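Local coordinates for periplasmic binding protein (Veillonella parvula, PDB 4LJS), which probably captures a small ligand outside the cytoplasmic membrane for delivery to an ABC importer, as periplasmic binding proteins of its family do, at residues 53-66 against 157-171. Numbering follows the deposited sequence.
Sequences NSIETIIALGEGDR and YIRDLGRIFNRNMEA
Tyr157 reaches helix 53-60 with its hydroxyl end, CG lying anti to the backbone N (chi1 178°). Thr57 OG1 meets the ring at its edge, 3.6 Å from Tyr157 CE2, and is hydrogen-bonded to Asn53 O. A water donates to Ser54 OG, which also bonds Met50 O, and is hydrogen-bonded to Tyr157 OH (2.7 Å). The amide of Asn53, bonded through OD1 to Trp114, lies nearly parallel to the tyrosine ring but displaced from its plane, Asn53 ND2 being 3.5 Å from Tyr157 CZ.

One turn on, Leu161 CD1 packs against Thr57 CG2 (3.7 Å). Leu61 drives its methyls between the helices of the other segment: CD1 lies 3.6 Å from Gly162 N, CD2 against Ala171 CB. Ile58 supplies CG2 over one face of Phe165, while Arg66 CD comes up at the ring edge.

Both helices end in Schellman motifs, with Gly62 at positive phi after helix 53-60 and Asn166 as C-prime residue of the other, so Glu63 and Arg167 leave the helix ends and meet. Arg167, N-cap of the next helix, bends at chi2 to lay one guanidinium face over Leu61 O. Its NE and NH2 grip a single oxygen, Glu63 OE1, NH2 at 2.8 Å, both from the same face of the carboxylate, which is turned 56° from the guanidinium plane. Glu63 OE2 receives Arg66 NE, whose guanidinium also bonds the Val16 and Pro44 carbonyls, and Arg167 NH1 reaches Glu170 OE2 (3.0 Å), completing a four-residue salt-bridge network.

Helices 53-60 and 157-164 cross at -57° with axes 10.2 Å apart. Phe165 and Ile58 touch strand 47-50 of the parallel four-stranded sheet, and Ile158 leans on helix 168-188, so the contact packs the helix following that strand against the turn joining helices 151-164 and 168-188.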
# COMPACT_ATOMS: atom_id res chain seq x y z
N ASN A 53 3.14 0.18 4.70
CA ASN A 53 2.13 -0.88 4.89
C ASN A 53 2.32 -1.66 6.18
O ASN A 53 1.35 -1.96 6.86
CB ASN A 53 2.05 -1.84 3.70
CG ASN A 53 3.34 -2.64 3.47
OD1 ASN A 53 4.43 -2.19 3.80
ND2 ASN A 53 3.20 -3.82 2.89
N SER A 54 3.57 -1.97 6.53
CA SER A 54 3.86 -2.69 7.76
C SER A 54 3.43 -1.85 8.97
O SER A 54 2.73 -2.33 9.86
CB SER A 54 5.35 -3.02 7.88
OG SER A 54 5.85 -3.57 6.67
N ILE A 55 3.83 -0.59 8.96
CA ILE A 55 3.61 0.31 10.09
C ILE A 55 2.14 0.65 10.30
O ILE A 55 1.60 0.40 11.38
CB ILE A 55 4.42 1.61 9.92
CG1 ILE A 55 5.91 1.27 9.78
CG2 ILE A 55 4.18 2.54 11.11
CD1 ILE A 55 6.74 2.37 9.14
N GLU A 56 1.50 1.20 9.26
CA GLU A 56 0.11 1.64 9.38
C GLU A 56 -0.91 0.51 9.55
O GLU A 56 -1.95 0.71 10.18
CB GLU A 56 -0.29 2.56 8.22
CG GLU A 56 0.21 3.98 8.37
CD GLU A 56 -0.49 4.96 7.44
OE1 GLU A 56 -1.47 5.61 7.89
OE2 GLU A 56 -0.07 5.09 6.28
N THR A 57 -0.63 -0.66 8.97
CA THR A 57 -1.57 -1.78 9.10
C THR A 57 -1.62 -2.27 10.55
O THR A 57 -2.69 -2.51 11.09
CB THR A 57 -1.23 -2.96 8.15
OG1 THR A 57 -1.21 -2.49 6.79
CG2 THR A 57 -2.27 -4.08 8.29
N ILE A 58 -0.45 -2.40 11.18
CA ILE A 58 -0.41 -2.82 12.56
C ILE A 58 -1.05 -1.77 13.46
O ILE A 58 -1.79 -2.10 14.39
CB ILE A 58 1.02 -3.14 13.02
CG1 ILE A 58 1.53 -4.40 12.31
CG2 ILE A 58 1.06 -3.31 14.53
CD1 ILE A 58 3.06 -4.58 12.37
N ILE A 59 -0.82 -0.50 13.15
CA ILE A 59 -1.49 0.57 13.87
C ILE A 59 -3.01 0.48 13.70
O ILE A 59 -3.76 0.60 14.67
CB ILE A 59 -0.98 1.95 13.44
CG1 ILE A 59 0.48 2.13 13.91
CG2 ILE A 59 -1.87 3.04 14.00
CD1 ILE A 59 1.12 3.45 13.49
N ALA A 60 -3.46 0.23 12.47
CA ALA A 60 -4.90 0.17 12.18
C ALA A 60 -5.58 -0.98 12.92
O ALA A 60 -6.78 -0.93 13.17
CB ALA A 60 -5.14 0.04 10.67
N LEU A 61 -4.82 -2.01 13.24
CA LEU A 61 -5.36 -3.17 13.94
C LEU A 61 -5.42 -2.93 15.45
O LEU A 61 -6.00 -3.73 16.18
CB LEU A 61 -4.52 -4.42 13.64
CG LEU A 61 -4.67 -5.02 12.23
CD1 LEU A 61 -3.60 -6.09 12.02
CD2 LEU A 61 -6.07 -5.60 12.02
N GLY A 62 -4.81 -1.84 15.90
CA GLY A 62 -4.88 -1.44 17.30
C GLY A 62 -3.64 -1.79 18.09
O GLY A 62 -3.61 -1.63 19.31
N GLU A 63 -2.60 -2.26 17.41
CA GLU A 63 -1.44 -2.78 18.11
C GLU A 63 -0.16 -1.96 17.91
O GLU A 63 0.95 -2.49 17.98
CB GLU A 63 -1.21 -4.26 17.77
CG GLU A 63 -2.30 -5.20 18.31
CD GLU A 63 -2.42 -5.17 19.83
OE1 GLU A 63 -3.46 -5.66 20.36
OE2 GLU A 63 -1.49 -4.69 20.52
N GLY A 64 -0.34 -0.66 17.70
CA GLY A 64 0.77 0.27 17.53
C GLY A 64 1.77 0.25 18.67
O GLY A 64 2.97 0.44 18.45
N ASP A 65 1.30 0.02 19.88
CA ASP A 65 2.17 -0.02 21.05
C ASP A 65 3.21 -1.13 20.98
O ASP A 65 4.23 -1.06 21.64
CB ASP A 65 1.36 -0.18 22.34
CG ASP A 65 0.90 1.13 22.90
OD1 ASP A 65 1.54 2.16 22.58
OD2 ASP A 65 -0.09 1.14 23.65
N ARG A 66 2.94 -2.16 20.18
CA ARG A 66 3.85 -3.29 20.09
C ARG A 66 5.02 -3.04 19.13
O ARG A 66 5.99 -3.79 19.11
CB ARG A 66 3.10 -4.58 19.74
CG ARG A 66 2.07 -4.96 20.80
CD ARG A 66 1.30 -6.22 20.49
NE ARG A 66 0.38 -6.55 21.58
CZ ARG A 66 0.65 -7.43 22.54
NH1 ARG A 66 1.79 -8.10 22.54
NH2 ARG A 66 -0.24 -7.66 23.50
N TYR A 157 -2.98 -9.94 3.35
CA TYR A 157 -1.94 -9.31 4.14
C TYR A 157 -2.54 -8.80 5.44
O TYR A 157 -2.05 -9.09 6.53
CB TYR A 157 -1.35 -8.15 3.35
CG TYR A 157 -0.27 -7.34 4.04
CD1 TYR A 157 1.06 -7.77 4.04
CD2 TYR A 157 -0.57 -6.13 4.67
CE1 TYR A 157 2.05 -7.03 4.65
CE2 TYR A 157 0.42 -5.38 5.29
CZ TYR A 157 1.73 -5.84 5.28
OH TYR A 157 2.74 -5.11 5.88
N ILE A 158 -3.64 -8.07 5.32
CA ILE A 158 -4.33 -7.52 6.48
C ILE A 158 -4.84 -8.65 7.38
O ILE A 158 -4.72 -8.60 8.60
CB ILE A 158 -5.48 -6.60 6.03
CG1 ILE A 158 -4.89 -5.37 5.32
CG2 ILE A 158 -6.33 -6.17 7.21
CD1 ILE A 158 -5.91 -4.47 4.69
N ARG A 159 -5.38 -9.68 6.75
CA ARG A 159 -5.93 -10.82 7.46
C ARG A 159 -4.85 -11.59 8.23
O ARG A 159 -5.06 -12.01 9.37
CB ARG A 159 -6.66 -11.72 6.47
CG ARG A 159 -7.45 -12.85 7.08
CD ARG A 159 -8.29 -13.55 6.01
NE ARG A 159 -9.51 -12.82 5.68
CZ ARG A 159 -9.83 -12.37 4.47
NH1 ARG A 159 -9.00 -12.56 3.45
NH2 ARG A 159 -10.98 -11.73 4.27
N ASP A 160 -3.68 -11.77 7.60
CA ASP A 160 -2.56 -12.46 8.24
C ASP A 160 -2.07 -11.70 9.47
O ASP A 160 -1.85 -12.29 10.53
CB ASP A 160 -1.39 -12.61 7.26
CG ASP A 160 -1.63 -13.69 6.22
OD1 ASP A 160 -2.50 -14.55 6.45
OD2 ASP A 160 -0.94 -13.66 5.18
N LEU A 161 -1.89 -10.40 9.33
CA LEU A 161 -1.46 -9.59 10.46
C LEU A 161 -2.53 -9.64 11.56
O LEU A 161 -2.20 -9.74 12.74
CB LEU A 161 -1.13 -8.16 10.03
CG LEU A 161 0.16 -8.07 9.20
CD1 LEU A 161 0.39 -6.67 8.65
CD2 LEU A 161 1.37 -8.52 10.03
N GLY A 162 -3.80 -9.61 11.16
CA GLY A 162 -4.89 -9.79 12.10
C GLY A 162 -4.78 -11.07 12.92
O GLY A 162 -4.98 -11.05 14.13
N ARG A 163 -4.45 -12.18 12.27
CA ARG A 163 -4.27 -13.44 12.99
C ARG A 163 -3.06 -13.40 13.92
O ARG A 163 -3.12 -13.88 15.06
CB ARG A 163 -4.13 -14.62 12.02
CG ARG A 163 -5.36 -14.91 11.17
CD ARG A 163 -5.13 -16.15 10.31
NE ARG A 163 -5.02 -17.36 11.12
CZ ARG A 163 -4.39 -18.47 10.73
NH1 ARG A 163 -3.80 -18.52 9.54
NH2 ARG A 163 -4.34 -19.52 11.53
N ILE A 164 -1.96 -12.82 13.45
CA ILE A 164 -0.74 -12.73 14.24
C ILE A 164 -0.98 -11.92 15.53
O ILE A 164 -0.50 -12.30 16.60
CB ILE A 164 0.43 -12.14 13.42
CG1 ILE A 164 0.85 -13.12 12.32
CG2 ILE A 164 1.62 -11.80 14.31
CD1 ILE A 164 1.96 -12.61 11.42
N PHE A 165 -1.74 -10.84 15.43
CA PHE A 165 -1.95 -9.95 16.58
C PHE A 165 -3.24 -10.17 17.34
O PHE A 165 -3.63 -9.32 18.15
CB PHE A 165 -1.86 -8.49 16.13
CG PHE A 165 -0.47 -8.07 15.78
CD1 PHE A 165 0.39 -7.63 16.76
CD2 PHE A 165 -0.02 -8.17 14.48
CE1 PHE A 165 1.68 -7.26 16.45
CE2 PHE A 165 1.27 -7.80 14.16
CZ PHE A 165 2.12 -7.35 15.15
N ASN A 166 -3.88 -11.31 17.10
CA ASN A 166 -5.21 -11.59 17.64
C ASN A 166 -6.20 -10.43 17.44
O ASN A 166 -6.93 -10.05 18.36
CB ASN A 166 -5.14 -11.98 19.12
CG ASN A 166 -6.40 -12.67 19.59
OD1 ASN A 166 -7.02 -13.43 18.85
ND2 ASN A 166 -6.81 -12.39 20.83
N ARG A 167 -6.21 -9.86 16.24
CA ARG A 167 -7.11 -8.77 15.91
C ARG A 167 -7.93 -9.16 14.69
O ARG A 167 -8.00 -8.42 13.70
CB ARG A 167 -6.34 -7.47 15.64
CG ARG A 167 -5.65 -6.88 16.87
CD ARG A 167 -6.65 -6.33 17.89
NE ARG A 167 -5.97 -5.65 18.99
CZ ARG A 167 -6.55 -4.76 19.78
NH1 ARG A 167 -7.82 -4.43 19.59
NH2 ARG A 167 -5.85 -4.18 20.76
N ASN A 168 -8.54 -10.33 14.76
CA ASN A 168 -9.28 -10.87 13.62
C ASN A 168 -10.54 -10.08 13.33
O ASN A 168 -10.85 -9.80 12.18
CB ASN A 168 -9.61 -12.34 13.87
CG ASN A 168 -8.37 -13.17 14.08
OD1 ASN A 168 -7.57 -13.34 13.15
ND2 ASN A 168 -8.17 -13.66 15.30
N MSE A 169 -11.26 -9.70 14.39
CA MSE A 169 -12.46 -8.90 14.23
C MSE A 169 -12.14 -7.55 13.56
O MSE A 169 -12.83 -7.13 12.64
CB MSE A 169 -13.15 -8.69 15.57
CG MSE A 169 -14.49 -8.01 15.45
SE MSE A 169 -14.48 -6.23 16.24
CE MSE A 169 -14.88 -6.74 18.07
N GLU A 170 -11.08 -6.90 14.01
CA GLU A 170 -10.68 -5.62 13.45
C GLU A 170 -10.25 -5.77 11.99
O GLU A 170 -10.58 -4.93 11.14
CB GLU A 170 -9.57 -4.98 14.29
CG GLU A 170 -10.00 -4.55 15.70
CD GLU A 170 -10.00 -5.69 16.73
OE1 GLU A 170 -9.89 -6.87 16.35
OE2 GLU A 170 -10.11 -5.40 17.94
N ALA A 171 -9.52 -6.83 11.69
CA ALA A 171 -9.08 -7.09 10.32
C ALA A 171 -10.26 -7.30 9.38
O ALA A 171 -10.30 -6.73 8.28
CB ALA A 171 -8.13 -8.29 10.28
O HOH W 1 5.25 -5.44 4.90